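Local coordinates for kelch-like protein 7 (Homo sapiens, PDB 3II7) that serves as the substrate-specific adapter of a CUL3-RBX1 E3 ubiquitin ligase, marking substrate proteins for degradation, the chain here being its Kelch-repeat domain, at residues N149-V154 / V173-T178; S135-R140 / W181-P186; A96-E101 / H143-A148. All coordinates share one frame; numbering follows the deposited sequence. Where two conformers were deposited one is given.

Overall arrangement
From the N terminus, the first of these segments is strand 96-100, which meets strand 144-148 in contact 3, nearly parallel, after the whole four-stranded sheet that 96-100 begins. The loop 135-140, just before 144-148, meets its partner after a similar span: strand 180-184 closes contact 2, so contacts 3 and 2 cross along the sequence. Within the span of contact 2, strands 151-155 and 171-175 pair in contact 1, which follows contact 3 in series. Contact 1 holds together the middle of the sheet 144-184, contact 3 packs its first strand on the preceding sheet, and contact 2 ties its last strand to the connecting loop, as blades join in a Kelch beta-propeller.

Contact 1: residues N149-V154 / V173-T178; sequences NGLIYV and VYDPAT. With EDO (1,2-ethanediol), chain S.
I152 and Y174 form the antiparallel hydrogen-bonded pair at the heart of this contact. I152 N gives its hydrogen to Y174 O at 3.0 Å, and Y174 N returns one to I152 O at 2.8 Å, both nearly straight. Next along, Y153 and V173 are a non-hydrogen-bonded pair, and V173 CA adds a CA-H...O contact to I152 O.

The apolar contacts fall on the two faces of the sheet. On one, V173 CG2 sits over the centre of the Y153 ring, 3.6 Å from the centroid, as a CH-pi contact; V173 CG1 stands between the backbone N and carbonyl carbon (chi1 62°), placing CG2 anti to the N. The same methyl meets L151 CB at 3.7 Å. On the opposite face I152 CB and Y174 CB lie 4.2 Å apart. Beyond the paired residues, P176 CD rests against G150 O at 3.2 Å.

Polar side-chain bonds gather at D175. Its OD1 accepts from A177 N at 2.9 Å, from above the carboxylate plane, making an Asx turn, and also from O2 of an ethanediol, while L151 CD2 packs on CG at 3.4 Å. An alanine here would remove the acceptor, and the turn is likely to be less firmly fixed, with A177 N left without this partner.

These are the two middle strands of a four-stranded antiparallel sheet, a blade of the Kelch beta-propeller.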
ATOM      1  N   ASN A 149     -13.893  -0.953  -7.456  1.00  8.41           N
ATOM      2  CA  ASN A 149     -14.925  -1.307  -8.463  1.00  8.24           C
ATOM      3  C   ASN A 149     -14.347  -1.808  -9.799  1.00  8.55           C
ATOM      4  O   ASN A 149     -14.868  -1.481 -10.872  1.00 13.27           O
ATOM      5  CB  ASN A 149     -15.862  -0.105  -8.761  1.00 14.32           C
ATOM      6  CG  ASN A 149     -16.504   0.484  -7.527  1.00 22.21           C
ATOM      7  OD1 ASN A 149     -17.094  -0.220  -6.724  1.00 19.44           O
ATOM      8  ND2 ASN A 149     -16.422   1.809  -7.395  1.00 28.45           N
ATOM      9  N   GLY A 150     -13.262  -2.568  -9.749  1.00  6.58           N
ATOM     10  CA  GLY A 150     -12.661  -3.107 -10.964  1.00  9.39           C
ATOM     11  C   GLY A 150     -11.609  -2.229 -11.638  1.00  6.12           C
ATOM     12  O   GLY A 150     -10.954  -2.687 -12.555  1.00  5.91           O
ATOM     13  N   LEU A 151     -11.460  -0.977 -11.181  1.00  2.35           N
ATOM     14  CA  LEU A 151     -10.484  -0.031 -11.732  1.00  2.68           C
ATOM     15  C   LEU A 151      -9.316   0.066 -10.777  1.00  3.96           C
ATOM     16  O   LEU A 151      -9.449  -0.192  -9.579  1.00  4.74           O
ATOM     17  CB  LEU A 151     -11.119   1.353 -11.925  1.00  3.62           C
ATOM     18  CG  LEU A 151     -12.348   1.420 -12.851  1.00  5.41           C
ATOM     19  CD1 LEU A 151     -12.843   2.864 -13.115  1.00  6.44           C
ATOM     20  CD2 LEU A 151     -12.046   0.727 -14.167  1.00  5.47           C
ATOM     21  N   ILE A 152      -8.171   0.442 -11.312  1.00  3.71           N
ATOM     22  CA  ILE A 152      -6.943   0.509 -10.550  1.00  2.49           C
ATOM     23  C   ILE A 152      -6.471   1.947 -10.530  1.00  2.25           C
ATOM     24  O   ILE A 152      -6.139   2.516 -11.569  1.00  4.83           O
ATOM     25  CB  ILE A 152      -5.892  -0.385 -11.176  1.00  5.11           C
ATOM     26  CG1 ILE A 152      -6.401  -1.844 -11.141  1.00  9.59           C
ATOM     27  CG2 ILE A 152      -4.503  -0.246 -10.454  1.00  4.09           C
ATOM     28  CD1 ILE A 152      -5.476  -2.825 -11.664  1.00 19.22           C
ATOM     29  N   TYR A 153      -6.423   2.516  -9.334  1.00  3.37           N
ATOM     30  CA  TYR A 153      -6.090   3.927  -9.133  1.00  2.00           C
ATOM     31  C   TYR A 153      -4.692   4.051  -8.573  1.00  4.99           C
ATOM     32  O   TYR A 153      -4.308   3.330  -7.633  1.00  5.70           O
ATOM     33  CB  TYR A 153      -7.042   4.584  -8.163  1.00  2.39           C
ATOM     34  CG  TYR A 153      -8.450   4.682  -8.647  1.00  4.66           C
ATOM     35  CD1 TYR A 153      -8.947   5.856  -9.207  1.00  5.83           C
ATOM     36  CD2 TYR A 153      -9.293   3.592  -8.584  1.00  4.74           C
ATOM     37  CE1 TYR A 153     -10.243   5.928  -9.681  1.00  2.00           C
ATOM     38  CE2 TYR A 153     -10.611   3.663  -9.053  1.00  2.38           C
ATOM     39  CZ  TYR A 153     -11.076   4.849  -9.604  1.00  4.14           C
ATOM     40  OH  TYR A 153     -12.368   4.942 -10.066  1.00  6.32           O
ATOM     41  N   VAL A 154      -3.935   4.978  -9.133  1.00  4.27           N
ATOM     42  CA  VAL A 154      -2.640   5.355  -8.612  0.50  5.23           C
ATOM     43  C   VAL A 154      -2.658   6.851  -8.257  1.00  4.87           C
ATOM     44  O   VAL A 154      -3.234   7.627  -8.985  1.00  4.97           O
ATOM     45  CB  VAL A 154      -1.571   5.127  -9.676  0.50  5.89           C
ATOM     46  CG1 VAL A 154      -0.287   5.742  -9.254  0.50  5.26           C
ATOM     47  CG2 VAL A 154      -1.384   3.638  -9.946  0.50  8.76           C
ATOM     48  N   VAL A 173      -6.002   6.534 -13.455  1.00  5.35           N
ATOM     49  CA  VAL A 173      -6.780   5.277 -13.280  1.00  3.39           C
ATOM     50  C   VAL A 173      -6.647   4.391 -14.510  1.00  3.74           C
ATOM     51  O   VAL A 173      -6.655   4.873 -15.647  1.00  2.90           O
ATOM     52  CB  VAL A 173      -8.233   5.549 -12.944  1.00  2.00           C
ATOM     53  CG1 VAL A 173      -8.966   6.323 -14.069  1.00  4.82           C
ATOM     54  CG2 VAL A 173      -8.984   4.249 -12.603  1.00  3.93           C
ATOM     55  N   TYR A 174      -6.450   3.091 -14.276  1.00  4.12           N
ATOM     56  CA  TYR A 174      -6.330   2.111 -15.312  1.00  4.37           C
ATOM     57  C   TYR A 174      -7.582   1.234 -15.301  1.00  2.30           C
ATOM     58  O   TYR A 174      -7.990   0.751 -14.253  1.00  4.35           O
ATOM     59  CB  TYR A 174      -5.146   1.215 -15.041  1.00  2.22           C
ATOM     60  CG  TYR A 174      -4.955   0.062 -16.007  1.00  3.13           C
ATOM     61  CD1 TYR A 174      -4.379   0.278 -17.269  1.00  5.80           C
ATOM     62  CD2 TYR A 174      -5.344  -1.238 -15.679  1.00  5.54           C
ATOM     63  CE1 TYR A 174      -4.149  -0.758 -18.147  1.00  7.01           C
ATOM     64  CE2 TYR A 174      -5.116  -2.296 -16.574  1.00  7.21           C
ATOM     65  CZ  TYR A 174      -4.536  -2.037 -17.812  1.00  3.31           C
ATOM     66  OH  TYR A 174      -4.284  -3.060 -18.726  1.00  6.53           O
ATOM     67  N   ASP A 175      -8.191   1.043 -16.466  1.00  2.84           N
ATOM     68  CA  ASP A 175      -9.331   0.184 -16.597  1.00  3.32           C
ATOM     69  C   ASP A 175      -8.883  -1.086 -17.315  1.00  5.53           C
ATOM     70  O   ASP A 175      -8.533  -1.040 -18.494  1.00  4.89           O
ATOM     71  CB  ASP A 175     -10.430   0.863 -17.403  1.00  5.50           C
ATOM     72  CG  ASP A 175     -11.696   0.028 -17.483  1.00  7.64           C
ATOM     73  OD1 ASP A 175     -11.686  -1.164 -17.127  1.00  5.39           O
ATOM     74  OD2 ASP A 175     -12.724   0.583 -17.897  1.00  8.58           O
ATOM     75  N   PRO A 176      -8.877  -2.229 -16.617  1.00  3.79           N
ATOM     76  CA  PRO A 176      -8.431  -3.455 -17.295  1.00  5.11           C
ATOM     77  C   PRO A 176      -9.253  -3.817 -18.546  1.00  3.76           C
ATOM     78  O   PRO A 176      -8.756  -4.516 -19.421  1.00  6.56           O
ATOM     79  CB  PRO A 176      -8.585  -4.519 -16.212  1.00  5.55           C
ATOM     80  CG  PRO A 176      -8.432  -3.782 -14.950  1.00  6.12           C
ATOM     81  CD  PRO A 176      -9.117  -2.465 -15.178  1.00  5.00           C
ATOM     82  N   ALA A 177     -10.493  -3.360 -18.606  1.00  4.14           N
ATOM     83  CA  ALA A 177     -11.364  -3.648 -19.745  1.00  3.04           C
ATOM     84  C   ALA A 177     -10.884  -2.946 -21.005  1.00  2.50           C
ATOM     85  O   ALA A 177     -10.962  -3.505 -22.081  1.00  3.79           O
ATOM     86  CB  ALA A 177     -12.787  -3.251 -19.447  1.00  4.11           C
ATOM     87  N   THR A 178     -10.376  -1.721 -20.835  1.00  4.05           N
ATOM     88  CA  THR A 178      -9.947  -0.869 -21.976  1.00  3.01           C
ATOM     89  C   THR A 178      -8.431  -0.850 -22.148  1.00  2.21           C
ATOM     90  O   THR A 178      -7.931  -0.354 -23.148  1.00  5.34           O
ATOM     91  CB  THR A 178     -10.394   0.584 -21.798  1.00  2.00           C
ATOM     92  OG1 THR A 178      -9.716   1.154 -20.686  1.00  4.64           O
ATOM     93  CG2 THR A 178     -11.936   0.717 -21.636  1.00  3.95           C
TER
HETATM   94  C1  EDO S 968     -13.527  -4.220 -15.576  1.00 43.12           C
HETATM   95  O1  EDO S 968     -14.766  -4.637 -16.154  1.00 48.02           O
HETATM   96  C2  EDO S 968     -13.657  -2.783 -15.096  1.00 33.18           C
HETATM   97  O2  EDO S 968     -14.057  -1.961 -16.181  1.00 21.86           O

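Contact 2: residues S135-R140 / W181-P186; sequences SMLTQR and WTELCP. With EDO (1,2-ethanediol), chain T.
The indole of W181 takes M136 on one face: CG lies 3.6 Å above the plane, displaced toward the rim near CZ2, while M136 CA stands over the five-membered ring, 3.8 Å from its centroid, as a CH-pi contact. The sulfur approaches obliquely, SD being 4.9 Å from the centroid of the six-membered ring, a Met-aromatic contact; the bend at chi3 (-63°) carries CE away from the indole, so that CG and SD make the contact. S135 O comes to 3.0 Å from W181 CD1, whereas NE1 bonds to the carbonyl of P134. The ring of F120 meets the indole edge-to-face.

L137 and W181 run alongside each other but point opposite ways, L137 CG lying 3.9 Å from W181 CB; L137 CD1 continues to E183 OE1. A water links the segments, accepting from T138 OG1 and donating to E183 OE1, each at 2.6 Å, and it lies in plane at the edge of the R140 guanidinium. R140 also has a salt bridge to E172.

No direct hydrogen bond spans the two segments, so the grip is chiefly apolar, with the water as the polar link; R140, already paired with E172, may add some favourable charge to E183 without touching it.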
ATOM      1  N   SER A 135       1.854   1.285 -19.890  1.00  4.43           N
ATOM      2  CA  SER A 135       2.555   2.035 -18.866  1.00  5.72           C
ATOM      3  C   SER A 135       1.718   3.186 -18.318  1.00  6.07           C
ATOM      4  O   SER A 135       0.893   3.778 -19.042  1.00  5.17           O
ATOM      5  CB  SER A 135       3.829   2.620 -19.449  1.00  8.18           C
ATOM      6  OG  SER A 135       4.779   1.586 -19.680  1.00  9.34           O
ATOM      7  N   MET A 136       1.975   3.551 -17.065  1.00  4.57           N
ATOM      8  CA  MET A 136       1.378   4.763 -16.496  1.00  4.22           C
ATOM      9  C   MET A 136       1.750   5.991 -17.297  1.00  5.49           C
ATOM     10  O   MET A 136       2.783   6.035 -17.988  1.00  6.38           O
ATOM     11  CB  MET A 136       1.817   4.985 -15.036  1.00  3.70           C
ATOM     12  CG  MET A 136       1.384   3.917 -14.094  1.00  8.15           C
ATOM     13  SD  MET A 136       1.878   4.178 -12.386  1.00  6.72           S
ATOM     14  CE  MET A 136       3.701   4.125 -12.500  1.00  7.78           C
ATOM     15  N   LEU A 137       0.903   6.997 -17.173  1.00  5.31           N
ATOM     16  CA  LEU A 137       1.120   8.306 -17.829  1.00  4.38           C
ATOM     17  C   LEU A 137       2.305   9.080 -17.203  1.00  5.13           C
ATOM     18  O   LEU A 137       3.009   9.820 -17.906  1.00  6.18           O
ATOM     19  CB  LEU A 137      -0.159   9.147 -17.755  1.00  5.82           C
ATOM     20  CG  LEU A 137      -1.370   8.551 -18.532  1.00  7.67           C
ATOM     21  CD1 LEU A 137      -2.650   9.268 -18.198  1.00  7.87           C
ATOM     22  CD2 LEU A 137      -1.129   8.634 -20.032  1.00 16.28           C
ATOM     23  N   THR A 138       2.512   8.907 -15.884  1.00  5.00           N
ATOM     24  CA  THR A 138       3.615   9.549 -15.145  1.00  3.68           C
ATOM     25  C   THR A 138       4.357   8.495 -14.353  1.00  3.38           C
ATOM     26  O   THR A 138       3.744   7.693 -13.633  1.00  5.45           O
ATOM     27  CB  THR A 138       3.085  10.603 -14.167  1.00  6.97           C
ATOM     28  OG1 THR A 138       2.307  11.602 -14.884  1.00  9.05           O
ATOM     29  CG2 THR A 138       4.235  11.257 -13.381  1.00  7.38           C
ATOM     30  N   GLN A 139       5.672   8.488 -14.505  1.00  5.47           N
ATOM     31  CA  GLN A 139       6.525   7.606 -13.758  1.00  6.83           C
ATOM     32  C   GLN A 139       6.439   7.979 -12.279  1.00  6.82           C
ATOM     33  O   GLN A 139       6.276   9.159 -11.930  1.00  6.84           O
ATOM     34  CB  GLN A 139       7.969   7.726 -14.255  1.00  7.17           C
ATOM     35  CG  GLN A 139       8.635   9.058 -13.940  1.00 10.55           C
ATOM     36  CD  GLN A 139       9.741   9.422 -14.912  1.00 27.41           C
ATOM     37  OE1 GLN A 139       9.477   9.891 -15.997  1.00 12.21           O
ATOM     38  NE2 GLN A 139      10.990   9.212 -14.510  1.00 20.80           N
ATOM     39  N   ARG A 140       6.547   6.982 -11.415  1.00  4.46           N
ATOM     40  CA  ARG A 140       6.432   7.232  -9.968  1.00  3.38           C
ATOM     41  C   ARG A 140       6.990   6.105  -9.091  1.00  3.37           C
ATOM     42  O   ARG A 140       6.964   4.971  -9.489  1.00  5.35           O
ATOM     43  CB  ARG A 140       4.981   7.533  -9.567  1.00  6.58           C
ATOM     44  CG  ARG A 140       3.981   6.591  -9.981  1.00 13.85           C
ATOM     45  CD  ARG A 140       2.560   7.156  -9.735  1.00 11.51           C
ATOM     46  NE  ARG A 140       1.933   7.919 -10.847  1.00  9.54           N
ATOM     47  CZ  ARG A 140       1.176   9.011 -10.704  1.00  9.31           C
ATOM     48  NH1 ARG A 140       1.020   9.593  -9.525  1.00 10.87           N
ATOM     49  NH2 ARG A 140       0.626   9.591 -11.766  1.00 10.79           N
ATOM     50  N   TRP A 181      -4.919   4.034 -19.361  1.00  4.95           N
ATOM     51  CA  TRP A 181      -4.740   4.973 -18.243  1.00  2.43           C
ATOM     52  C   TRP A 181      -5.399   6.308 -18.561  1.00  3.23           C
ATOM     53  O   TRP A 181      -5.244   6.853 -19.692  1.00  4.67           O
ATOM     54  CB  TRP A 181      -3.242   5.180 -17.934  1.00  3.43           C
ATOM     55  CG  TRP A 181      -2.557   3.982 -17.296  1.00  2.03           C
ATOM     56  CD1 TRP A 181      -1.808   3.034 -17.927  1.00  3.22           C
ATOM     57  CD2 TRP A 181      -2.511   3.655 -15.907  1.00  2.18           C
ATOM     58  NE1 TRP A 181      -1.306   2.143 -17.027  1.00  3.65           N
ATOM     59  CE2 TRP A 181      -1.750   2.468 -15.780  1.00  2.19           C
ATOM     60  CE3 TRP A 181      -3.083   4.229 -14.734  1.00  4.88           C
ATOM     61  CZ2 TRP A 181      -1.519   1.848 -14.536  1.00  5.39           C
ATOM     62  CZ3 TRP A 181      -2.857   3.612 -13.503  1.00  5.86           C
ATOM     63  CH2 TRP A 181      -2.065   2.430 -13.419  1.00  6.78           C
ATOM     64  N   THR A 182      -6.146   6.825 -17.595  1.00  3.88           N
ATOM     65  CA  THR A 182      -6.796   8.141 -17.685  1.00  4.60           C
ATOM     66  C   THR A 182      -6.349   9.046 -16.533  1.00  4.49           C
ATOM     67  O   THR A 182      -6.408   8.631 -15.343  1.00  4.31           O
ATOM     68  CB  THR A 182      -8.301   7.986 -17.663  1.00  3.89           C
ATOM     69  OG1 THR A 182      -8.694   7.184 -18.788  1.00  7.76           O
ATOM     70  CG2 THR A 182      -9.006   9.379 -17.735  1.00  6.33           C
ATOM     71  N   GLU A 183      -5.922  10.267 -16.870  1.00  4.35           N
ATOM     72  CA  GLU A 183      -5.576  11.277 -15.887  1.00  6.62           C
ATOM     73  C   GLU A 183      -6.851  11.751 -15.162  1.00  5.14           C
ATOM     74  O   GLU A 183      -7.859  12.085 -15.808  1.00  6.45           O
ATOM     75  CB  GLU A 183      -4.861  12.476 -16.550  1.00  7.79           C
ATOM     76  CG  GLU A 183      -4.124  13.370 -15.538  1.00 13.84           C
ATOM     77  CD  GLU A 183      -2.815  12.719 -14.993  1.00 29.65           C
ATOM     78  OE1 GLU A 183      -2.211  11.894 -15.700  1.00 24.19           O
ATOM     79  OE2 GLU A 183      -2.395  13.043 -13.867  1.00 26.08           O
ATOM     80  N   LEU A 184      -6.794  11.752 -13.839  1.00  3.82           N
ATOM     81  CA  LEU A 184      -7.873  12.212 -13.011  1.00  3.37           C
ATOM     82  C   LEU A 184      -7.519  13.554 -12.344  1.00  3.51           C
ATOM     83  O   LEU A 184      -6.391  14.104 -12.511  1.00  4.63           O
ATOM     84  CB  LEU A 184      -8.197  11.148 -11.965  1.00  4.19           C
ATOM     85  CG  LEU A 184      -8.705   9.816 -12.569  1.00  5.40           C
ATOM     86  CD1 LEU A 184      -8.964   8.831 -11.413  1.00  7.87           C
ATOM     87  CD2 LEU A 184      -9.990   9.980 -13.449  1.00  7.40           C
ATOM     88  N   CYS A 185      -8.475  14.099 -11.601  1.00  3.81           N
ATOM     89  CA  CYS A 185      -8.218  15.271 -10.788  1.00  4.37           C
ATOM     90  C   CYS A 185      -7.042  14.990  -9.853  1.00  3.68           C
ATOM     91  O   CYS A 185      -6.982  13.922  -9.230  1.00  3.22           O
ATOM     92  CB  CYS A 185      -9.457  15.586  -9.969  1.00  5.65           C
ATOM     93  SG  CYS A 185      -9.329  17.108  -8.996  1.00  7.37           S
ATOM     94  N   PRO A 186      -6.081  15.930  -9.767  1.00  3.74           N
ATOM     95  CA  PRO A 186      -4.969  15.731  -8.851  1.00  3.05           C
ATOM     96  C   PRO A 186      -5.379  15.923  -7.372  1.00  4.33           C
ATOM     97  O   PRO A 186      -6.353  16.633  -7.067  1.00  4.35           O
ATOM     98  CB  PRO A 186      -3.976  16.807  -9.267  1.00  5.99           C
ATOM     99  CG  PRO A 186      -4.828  17.883  -9.807  1.00  6.59           C
ATOM    100  CD  PRO A 186      -5.947  17.189 -10.517  1.00  4.80           C
TER
HETATM  101  C1  EDO T 969       5.554   6.486 -21.671  1.00 48.55           C
HETATM  102  O1  EDO T 969       6.134   5.380 -22.378  1.00 58.58           O
HETATM  103  C2  EDO T 969       4.414   6.004 -20.770  1.00 40.71           C
HETATM  104  O2  EDO T 969       3.697   7.125 -20.230  1.00 39.68           O
HETATM  105  O   HOH W   1      -0.208  10.905 -14.451  1.00 12.79           O

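Contact 3: residues A96-E101 / H143-A148; sequences AACAAE and HGMVEA
M145 reaches across to strand 96-100, and its chain can be walked atom by atom. CB comes first, 3.7 Å from A96 CB. CG, anti to the backbone N (chi1 -169°), moves along to C98 SG at 3.9 Å. SD packs on I152 CG2 of its own sheet. A bend at chi3 (61°) then brings CE in over the facing backbone, 3.5 Å from A97 CA and equally near A96 O, so the methyl ends against main chain between A96 and C98.

Two other side chains flank this one. The H143 ring turns a face to A96 CB, which lies 3.7 Å from the ring centroid; NE2 is the nearest ring atom at 3.3 Å, though its hydrogen-bond partner is S107 OG. Toward the other end E147 lies alongside A99 and A100: its CB is 3.5 Å from A99 O, and CG is 3.9 Å from A100 CB. Its carboxylate has turned to G150 N, whose hydrogen bond OE2 accepts.

No hydrogen bond crosses between the segments, and with the strand axes 6.0 Å apart at their closest and only 8° from parallel, this is side-chain packing between two sheets. Each strand is bonded instead within its own sheet, 96-100 to strand 103-107 and 144-148 to strand 151-155. A97 and A99 point away toward strand 50-54, while V146 does the same toward strand 195-199, so these innermost strands stand in succession near the centre of the Kelch propeller.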
ATOM      1  N   ALA A  96       4.303  -0.221  -6.298  1.00  8.34           N
ATOM      2  CA  ALA A  96       3.034  -0.417  -5.651  1.00  6.28           C
ATOM      3  C   ALA A  96       2.373  -1.635  -6.281  1.00  5.13           C
ATOM      4  O   ALA A  96       2.707  -2.033  -7.398  1.00  5.10           O
ATOM      5  CB  ALA A  96       2.153   0.817  -5.801  1.00  5.06           C
ATOM      6  N   ALA A  97       1.454  -2.241  -5.547  1.00  5.23           N
ATOM      7  CA  ALA A  97       0.749  -3.425  -6.024  1.00  5.67           C
ATOM      8  C   ALA A  97      -0.671  -3.473  -5.540  1.00  4.84           C
ATOM      9  O   ALA A  97      -0.975  -2.994  -4.431  1.00  8.18           O
ATOM     10  CB  ALA A  97       1.510  -4.722  -5.617  1.00  6.63           C
ATOM     11  N   CYS A  98      -1.543  -4.095  -6.341  1.00  4.42           N
ATOM     12  CA  CYS A  98      -2.907  -4.365  -5.961  1.00  2.63           C
ATOM     13  C   CYS A  98      -3.430  -5.544  -6.781  1.00  5.84           C
ATOM     14  O   CYS A  98      -2.749  -6.009  -7.687  1.00  8.07           O
ATOM     15  CB  CYS A  98      -3.783  -3.114  -6.069  1.00  4.90           C
ATOM     16  SG  CYS A  98      -4.194  -2.651  -7.731  1.00  9.40           S
ATOM     17  N   ALA A  99      -4.637  -6.028  -6.471  1.00  4.61           N
ATOM     18  CA  ALA A  99      -5.211  -7.148  -7.210  1.00  5.74           C
ATOM     19  C   ALA A  99      -6.574  -6.790  -7.743  1.00  8.05           C
ATOM     20  O   ALA A  99      -7.364  -6.092  -7.072  1.00  7.62           O
ATOM     21  CB  ALA A  99      -5.331  -8.360  -6.302  1.00  5.33           C
ATOM     22  N   ALA A 100      -6.854  -7.257  -8.953  1.00  6.41           N
ATOM     23  CA  ALA A 100      -8.175  -7.119  -9.545  1.00 10.50           C
ATOM     24  C   ALA A 100      -8.479  -8.340 -10.398  1.00 11.77           C
ATOM     25  O   ALA A 100      -7.702  -8.663 -11.312  1.00  9.06           O
ATOM     26  CB  ALA A 100      -8.256  -5.830 -10.407  1.00 12.92           C
ATOM     27  N   GLU A 101      -9.596  -9.005 -10.090  1.00 12.26           N
ATOM     28  CA  GLU A 101     -10.127 -10.123 -10.915  1.00 13.30           C
ATOM     29  C   GLU A 101      -9.068 -11.195 -11.267  1.00 16.42           C
ATOM     30  O   GLU A 101      -8.918 -11.590 -12.426  1.00 16.31           O
ATOM     31  CB  GLU A 101     -10.805  -9.571 -12.169  1.00 19.27           C
ATOM     32  CG  GLU A 101     -11.905  -8.524 -11.832  1.00 17.22           C
ATOM     33  CD  GLU A 101     -12.751  -8.096 -13.039  1.00 40.50           C
ATOM     34  OE1 GLU A 101     -13.028  -8.953 -13.905  1.00 30.16           O
ATOM     35  OE2 GLU A 101     -13.146  -6.900 -13.106  1.00 32.06           O
ATOM     36  N   HIS A 143       4.400   5.663  -4.477  1.00  3.64           N
ATOM     37  CA  HIS A 143       3.017   6.005  -4.695  1.00  3.64           C
ATOM     38  C   HIS A 143       2.084   4.983  -4.074  1.00  4.49           C
ATOM     39  O   HIS A 143       2.471   3.874  -3.743  1.00  6.58           O
ATOM     40  CB  HIS A 143       2.725   6.063  -6.212  1.00  4.74           C
ATOM     41  CG  HIS A 143       3.107   4.808  -6.949  1.00  3.70           C
ATOM     42  ND1 HIS A 143       4.408   4.353  -6.993  1.00  3.43           N
ATOM     43  CD2 HIS A 143       2.370   3.921  -7.669  1.00  3.56           C
ATOM     44  CE1 HIS A 143       4.450   3.223  -7.679  1.00  4.67           C
ATOM     45  NE2 HIS A 143       3.236   2.959  -8.133  1.00  3.42           N
ATOM     46  N   GLY A 144       0.831   5.368  -3.938  1.00  4.15           N
ATOM     47  CA  GLY A 144      -0.236   4.395  -3.603  1.00  6.94           C
ATOM     48  C   GLY A 144      -0.923   3.835  -4.821  1.00  6.17           C
ATOM     49  O   GLY A 144      -1.032   4.514  -5.875  1.00  5.88           O
ATOM     50  N   MET A 145      -1.397   2.584  -4.713  1.00  6.07           N
ATOM     51  CA  MET A 145      -2.213   1.977  -5.751  1.00  5.62           C
ATOM     52  C   MET A 145      -3.289   1.152  -5.115  1.00  6.54           C
ATOM     53  O   MET A 145      -2.995   0.337  -4.199  1.00  9.10           O
ATOM     54  CB  MET A 145      -1.394   1.103  -6.701  1.00  5.41           C
ATOM     55  CG  MET A 145      -2.182   0.666  -7.965  1.00  8.64           C
ATOM     56  SD  MET A 145      -1.198   0.010  -9.384  1.00 10.95           S
ATOM     57  CE  MET A 145      -0.495  -1.395  -8.521  1.00  8.72           C
ATOM     58  N   VAL A 146      -4.532   1.359  -5.547  1.00  2.78           N
ATOM     59  CA  VAL A 146      -5.668   0.638  -4.962  1.00  2.25           C
ATOM     60  C   VAL A 146      -6.675   0.246  -6.021  1.00  5.85           C
ATOM     61  O   VAL A 146      -6.877   0.959  -7.000  1.00  5.16           O
ATOM     62  CB  VAL A 146      -6.344   1.501  -3.850  1.00  5.35           C
ATOM     63  CG1 VAL A 146      -6.984   2.730  -4.437  1.00  6.89           C
ATOM     64  CG2 VAL A 146      -7.347   0.691  -3.043  1.00  7.19           C
ATOM     65  N   GLU A 147      -7.282  -0.901  -5.828  1.00  5.16           N
ATOM     66  CA  GLU A 147      -8.417  -1.319  -6.649  1.00  2.57           C
ATOM     67  C   GLU A 147      -9.744  -0.781  -6.081  1.00  2.09           C
ATOM     68  O   GLU A 147      -9.979  -0.772  -4.831  1.00  6.91           O
ATOM     69  CB  GLU A 147      -8.453  -2.826  -6.747  1.00  7.80           C
ATOM     70  CG  GLU A 147      -9.546  -3.367  -7.657  1.00  8.40           C
ATOM     71  CD  GLU A 147     -10.919  -3.600  -6.955  1.00  4.80           C
ATOM     72  OE1 GLU A 147     -11.013  -3.693  -5.700  1.00 10.45           O
ATOM     73  OE2 GLU A 147     -11.893  -3.739  -7.686  1.00 13.14           O
ATOM     74  N   ALA A 148     -10.600  -0.312  -6.970  1.00  2.18           N
ATOM     75  CA  ALA A 148     -11.911   0.177  -6.604  1.00  4.70           C
ATOM     76  C   ALA A 148     -12.904  -0.097  -7.723  1.00  3.13           C
ATOM     77  O   ALA A 148     -12.772   0.438  -8.818  1.00  5.03           O
ATOM     78  CB  ALA A 148     -11.854   1.705  -6.279  1.00  6.38           C
TER